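Local coordinates for shikimate dehydrogenase-like protein HI_0607 (Haemophilus influenzae, PDB 1NPY) that oxidises shikimate to 3-dehydroshikimate with NADP(+) in vitro, though so weakly that shikimate may not be its biological substrate, at residues Phe143-Val153 against Tyr165-Gln174. Numbering follows the deposited sequence.
Sequences FEKLKIYARNV and YAYINSLENQ
With CG anti to the carbonyl carbon (chi1 -74°), Y165 turns its ring back toward the start of strand 146-149, where L146 CB lies over its centre, while Y149, whose CG lies anti to the backbone N (chi1 171°), sets one ring face against L171, the two side chains crossing at about a right angle. The segments flank helix 153-163 in a beta-alpha-beta crossover of the Rossmann-type NADP domain, and strand 166-168 is the outermost on this side of the parallel sheet. The unit illustrates how the pairing of an edge strand can be completed by side chains beyond its ends. Parallel pairing is carried by I148, whose N reaches A166 O at 2.8 Å and whose O receives I168 N at 2.9 Å; the bond from A166 N to L146 O is weak.

On the face of L146, I148 and Y167, where helices 131-140 and 153-163 pack, L146 CB stands 3.6 Å from the Y165 ring centroid, a CH-pi contact nearly along the ring normal, and Y165 OH donates to F143 O at 2.6 Å from above the carbonyl plane. Y167 OH lies 2.6 Å from A150 O and 2.8 Å from N169 OD1. On the face of K147, Y149 and I168, L171 CG rests off-centre over the Y149 ring, which also stacks with H125. A water 2.7 Å from Y149 OH accepts from L171 N, at the first residue of the type II turn L171-Q174.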
loop_
_atom_site.group_PDB
_atom_site.type_symbol
_atom_site.label_atom_id
_atom_site.label_comp_id
_atom_site.label_asym_id
_atom_site.label_seq_id
_atom_site.Cartn_x
_atom_site.Cartn_y
_atom_site.Cartn_z
ATOM N N PHE A 143 16.995 7.750 -1.689
ATOM C CA PHE A 143 17.033 8.581 -0.487
ATOM C C PHE A 143 18.005 7.930 0.468
ATOM O O PHE A 143 17.871 6.744 0.807
ATOM C CB PHE A 143 15.655 8.680 0.191
ATOM C CG PHE A 143 14.683 9.558 -0.536
ATOM C CD1 PHE A 143 14.169 10.679 0.092
ATOM C CD2 PHE A 143 14.231 9.250 -1.809
ATOM C CE1 PHE A 143 13.267 11.495 -0.576
ATOM C CE2 PHE A 143 13.350 10.076 -2.497
ATOM C CZ PHE A 143 12.832 11.185 -1.855
ATOM N N GLU A 144 19.010 8.703 0.872
ATOM C CA GLU A 144 19.983 8.198 1.829
ATOM C C GLU A 144 19.744 8.742 3.233
ATOM O O GLU A 144 20.280 8.189 4.187
ATOM C CB GLU A 144 21.405 8.479 1.322
ATOM C CG GLU A 144 21.741 7.805 -0.001
ATOM C CD GLU A 144 21.796 6.281 0.051
ATOM O OE1 GLU A 144 22.240 5.696 -0.963
ATOM O OE2 GLU A 144 21.401 5.624 1.048
ATOM N N LYS A 145 18.911 9.767 3.397
ATOM C CA LYS A 145 18.794 10.390 4.704
ATOM C C LYS A 145 17.411 10.101 5.267
ATOM O O LYS A 145 16.485 10.879 5.053
ATOM C CB LYS A 145 19.073 11.881 4.617
ATOM C CG LYS A 145 20.529 12.088 4.222
ATOM C CD LYS A 145 21.121 13.444 4.551
ATOM C CE LYS A 145 22.398 13.642 3.737
ATOM N NZ LYS A 145 22.960 12.361 3.179
ATOM N N LEU A 146 17.298 8.966 5.942
ATOM C CA LEU A 146 16.025 8.511 6.498
ATOM C C LEU A 146 16.228 7.896 7.873
ATOM O O LEU A 146 17.194 7.173 8.130
ATOM C CB LEU A 146 15.345 7.526 5.536
ATOM C CG LEU A 146 13.923 7.064 5.870
ATOM C CD1 LEU A 146 13.192 6.719 4.573
ATOM C CD2 LEU A 146 13.838 5.882 6.827
ATOM N N LYS A 147 15.334 8.229 8.796
ATOM C CA LYS A 147 15.401 7.673 10.138
ATOM C C LYS A 147 14.048 7.027 10.421
ATOM O O LYS A 147 13.009 7.560 10.025
ATOM C CB LYS A 147 15.722 8.762 11.162
ATOM C CG LYS A 147 17.042 9.457 10.912
ATOM C CD LYS A 147 17.271 10.592 11.901
ATOM C CE LYS A 147 18.434 11.480 11.504
ATOM N NZ LYS A 147 18.526 12.708 12.350
ATOM N N ILE A 148 14.075 5.909 11.136
ATOM C CA ILE A 148 12.865 5.208 11.538
ATOM C C ILE A 148 12.670 5.521 13.010
ATOM O O ILE A 148 13.545 5.233 13.826
ATOM C CB ILE A 148 12.978 3.694 11.271
ATOM C CG1 ILE A 148 12.870 3.415 9.764
ATOM C CG2 ILE A 148 11.805 2.960 11.939
ATOM C CD1 ILE A 148 14.143 3.034 9.080
ATOM N N TYR A 149 11.563 6.195 13.307
ATOM C CA TYR A 149 11.107 6.505 14.652
ATOM C C TYR A 149 10.000 5.547 15.060
ATOM O O TYR A 149 8.932 5.520 14.458
ATOM C CB TYR A 149 10.568 7.945 14.631
ATOM C CG TYR A 149 9.849 8.419 15.875
ATOM C CD1 TYR A 149 10.319 8.110 17.140
ATOM C CD2 TYR A 149 8.708 9.211 15.762
ATOM C CE1 TYR A 149 9.648 8.557 18.277
ATOM C CE2 TYR A 149 8.033 9.658 16.885
ATOM C CZ TYR A 149 8.505 9.327 18.131
ATOM O OH TYR A 149 7.855 9.782 19.252
ATOM N N ALA A 150 10.229 4.708 16.060
ATOM C CA ALA A 150 9.212 3.718 16.367
ATOM C C ALA A 150 9.340 3.268 17.807
ATOM O O ALA A 150 10.430 3.277 18.361
ATOM C CB ALA A 150 9.326 2.503 15.467
ATOM N N ARG A 151 8.203 2.889 18.369
ATOM C CA ARG A 151 8.196 2.410 19.740
ATOM C C ARG A 151 8.681 0.961 19.890
ATOM O O ARG A 151 9.201 0.617 20.951
ATOM C CB ARG A 151 6.826 2.651 20.368
ATOM C CG ARG A 151 5.696 1.864 19.750
ATOM C CD ARG A 151 4.363 2.121 20.431
ATOM N NE ARG A 151 3.274 1.576 19.626
ATOM C CZ ARG A 151 2.946 0.294 19.549
ATOM N NH1 ARG A 151 3.592 -0.620 20.266
ATOM N NH2 ARG A 151 1.930 -0.079 18.776
ATOM N N ASN A 152 8.518 0.113 18.875
ATOM C CA ASN A 152 9.109 -1.223 18.862
ATOM C C ASN A 152 10.586 -1.131 18.481
ATOM O O ASN A 152 10.935 -1.027 17.304
ATOM C CB ASN A 152 8.379 -2.163 17.892
ATOM C CG ASN A 152 8.747 -3.636 18.097
ATOM O OD1 ASN A 152 7.856 -4.487 18.158
ATOM N ND2 ASN A 152 10.036 -3.949 18.215
ATOM N N VAL A 153 11.450 -1.157 19.490
ATOM C CA VAL A 153 12.878 -0.933 19.318
ATOM C C VAL A 153 13.563 -1.991 18.454
ATOM O O VAL A 153 14.391 -1.667 17.607
ATOM C CB VAL A 153 13.573 -0.855 20.701
ATOM C CG1 VAL A 153 15.077 -0.831 20.544
ATOM C CG2 VAL A 153 13.084 0.359 21.488
ATOM N N TYR A 165 19.656 2.451 7.096
ATOM C CA TYR A 165 19.214 3.707 7.676
ATOM C C TYR A 165 19.472 3.734 9.177
ATOM O O TYR A 165 20.121 2.844 9.716
ATOM C CB TYR A 165 17.724 3.830 7.368
ATOM C CG TYR A 165 17.395 4.166 5.937
ATOM C CD1 TYR A 165 18.122 5.116 5.213
ATOM C CD2 TYR A 165 16.292 3.577 5.327
ATOM C CE1 TYR A 165 17.751 5.460 3.916
ATOM C CE2 TYR A 165 15.909 3.920 4.044
ATOM C CZ TYR A 165 16.645 4.835 3.342
ATOM O OH TYR A 165 16.179 5.187 2.096
ATOM N N ALA A 166 18.960 4.734 9.885
ATOM C CA ALA A 166 19.151 4.793 11.326
ATOM C C ALA A 166 17.812 4.715 12.046
ATOM O O ALA A 166 16.780 5.101 11.490
ATOM C CB ALA A 166 19.909 6.066 11.686
ATOM N N TYR A 167 17.873 4.235 13.284
ATOM C CA TYR A 167 16.740 4.138 14.184
ATOM C C TYR A 167 16.853 5.177 15.287
ATOM O O TYR A 167 17.943 5.370 15.839
ATOM C CB TYR A 167 16.657 2.741 14.801
ATOM C CG TYR A 167 15.659 2.656 15.920
ATOM C CD1 TYR A 167 14.293 2.582 15.662
ATOM C CD2 TYR A 167 16.081 2.720 17.248
ATOM C CE1 TYR A 167 13.386 2.543 16.679
ATOM C CE2 TYR A 167 15.167 2.683 18.275
ATOM C CZ TYR A 167 13.827 2.602 17.983
ATOM O OH TYR A 167 12.904 2.577 19.001
ATOM N N ILE A 168 15.722 5.794 15.616
ATOM C CA ILE A 168 15.618 6.692 16.767
ATOM C C ILE A 168 14.419 6.335 17.635
ATOM O O ILE A 168 13.334 6.003 17.142
ATOM C CB ILE A 168 15.570 8.180 16.333
ATOM C CG1 ILE A 168 14.377 8.448 15.396
ATOM C CG2 ILE A 168 16.883 8.544 15.699
ATOM C CD1 ILE A 168 14.254 9.910 14.952
ATOM N N ASN A 169 14.623 6.375 18.947
ATOM C CA ASN A 169 13.541 6.103 19.885
ATOM C C ASN A 169 12.823 7.396 20.268
ATOM O O ASN A 169 11.795 7.320 20.925
ATOM C CB ASN A 169 14.035 5.331 21.112
ATOM C CG ASN A 169 12.900 4.710 21.912
ATOM O OD1 ASN A 169 12.165 3.847 21.428
ATOM N ND2 ASN A 169 12.748 5.155 23.154
ATOM N N SER A 170 13.301 8.559 19.831
ATOM C CA SER A 170 12.548 9.805 20.009
ATOM C C SER A 170 12.913 10.938 19.054
ATOM O O SER A 170 13.928 10.886 18.354
ATOM C CB SER A 170 12.684 10.300 21.453
ATOM O OG SER A 170 14.049 10.437 21.787
ATOM N N LEU A 171 12.060 11.961 19.016
ATOM C CA LEU A 171 12.264 13.080 18.101
ATOM C C LEU A 171 13.118 14.255 18.592
ATOM O O LEU A 171 13.304 15.225 17.862
ATOM C CB LEU A 171 10.903 13.596 17.637
ATOM C CG LEU A 171 10.117 12.573 16.817
ATOM C CD1 LEU A 171 8.704 13.103 16.613
ATOM C CD2 LEU A 171 10.803 12.283 15.501
ATOM N N GLU A 172 13.692 14.162 19.788
ATOM C CA GLU A 172 14.483 15.261 20.347
ATOM C C GLU A 172 15.677 15.591 19.448
ATOM O O GLU A 172 16.390 14.685 19.016
ATOM C CB GLU A 172 14.995 14.950 21.763
ATOM C CG GLU A 172 14.099 14.124 22.676
ATOM C CD GLU A 172 12.656 14.597 22.718
ATOM O OE1 GLU A 172 12.404 15.671 23.309
ATOM O OE2 GLU A 172 11.772 13.893 22.171
ATOM N N ASN A 173 15.877 16.879 19.163
ATOM C CA ASN A 173 17.004 17.404 18.376
ATOM C C ASN A 173 16.901 17.161 16.874
ATOM O O ASN A 173 17.782 17.571 16.115
ATOM C CB ASN A 173 18.371 16.846 18.802
ATOM C CG ASN A 173 18.800 17.278 20.188
ATOM O OD1 ASN A 173 19.789 16.761 20.708
ATOM N ND2 ASN A 173 18.083 18.227 20.784
ATOM N N GLN A 174 15.844 16.474 16.456
ATOM C CA GLN A 174 15.758 15.989 15.089
ATOM C C GLN A 174 15.025 17.044 14.282
ATOM O O GLN A 174 14.100 17.688 14.782
ATOM C CB GLN A 174 14.986 14.668 15.027
ATOM C CG GLN A 174 15.581 13.539 15.857
ATOM C CD GLN A 174 16.930 13.089 15.344
ATOM O OE1 GLN A 174 17.220 13.213 14.154
ATOM N NE2 GLN A 174 17.757 12.562 16.237
HETATM O O HOH W 1 9.426 11.627 20.522
#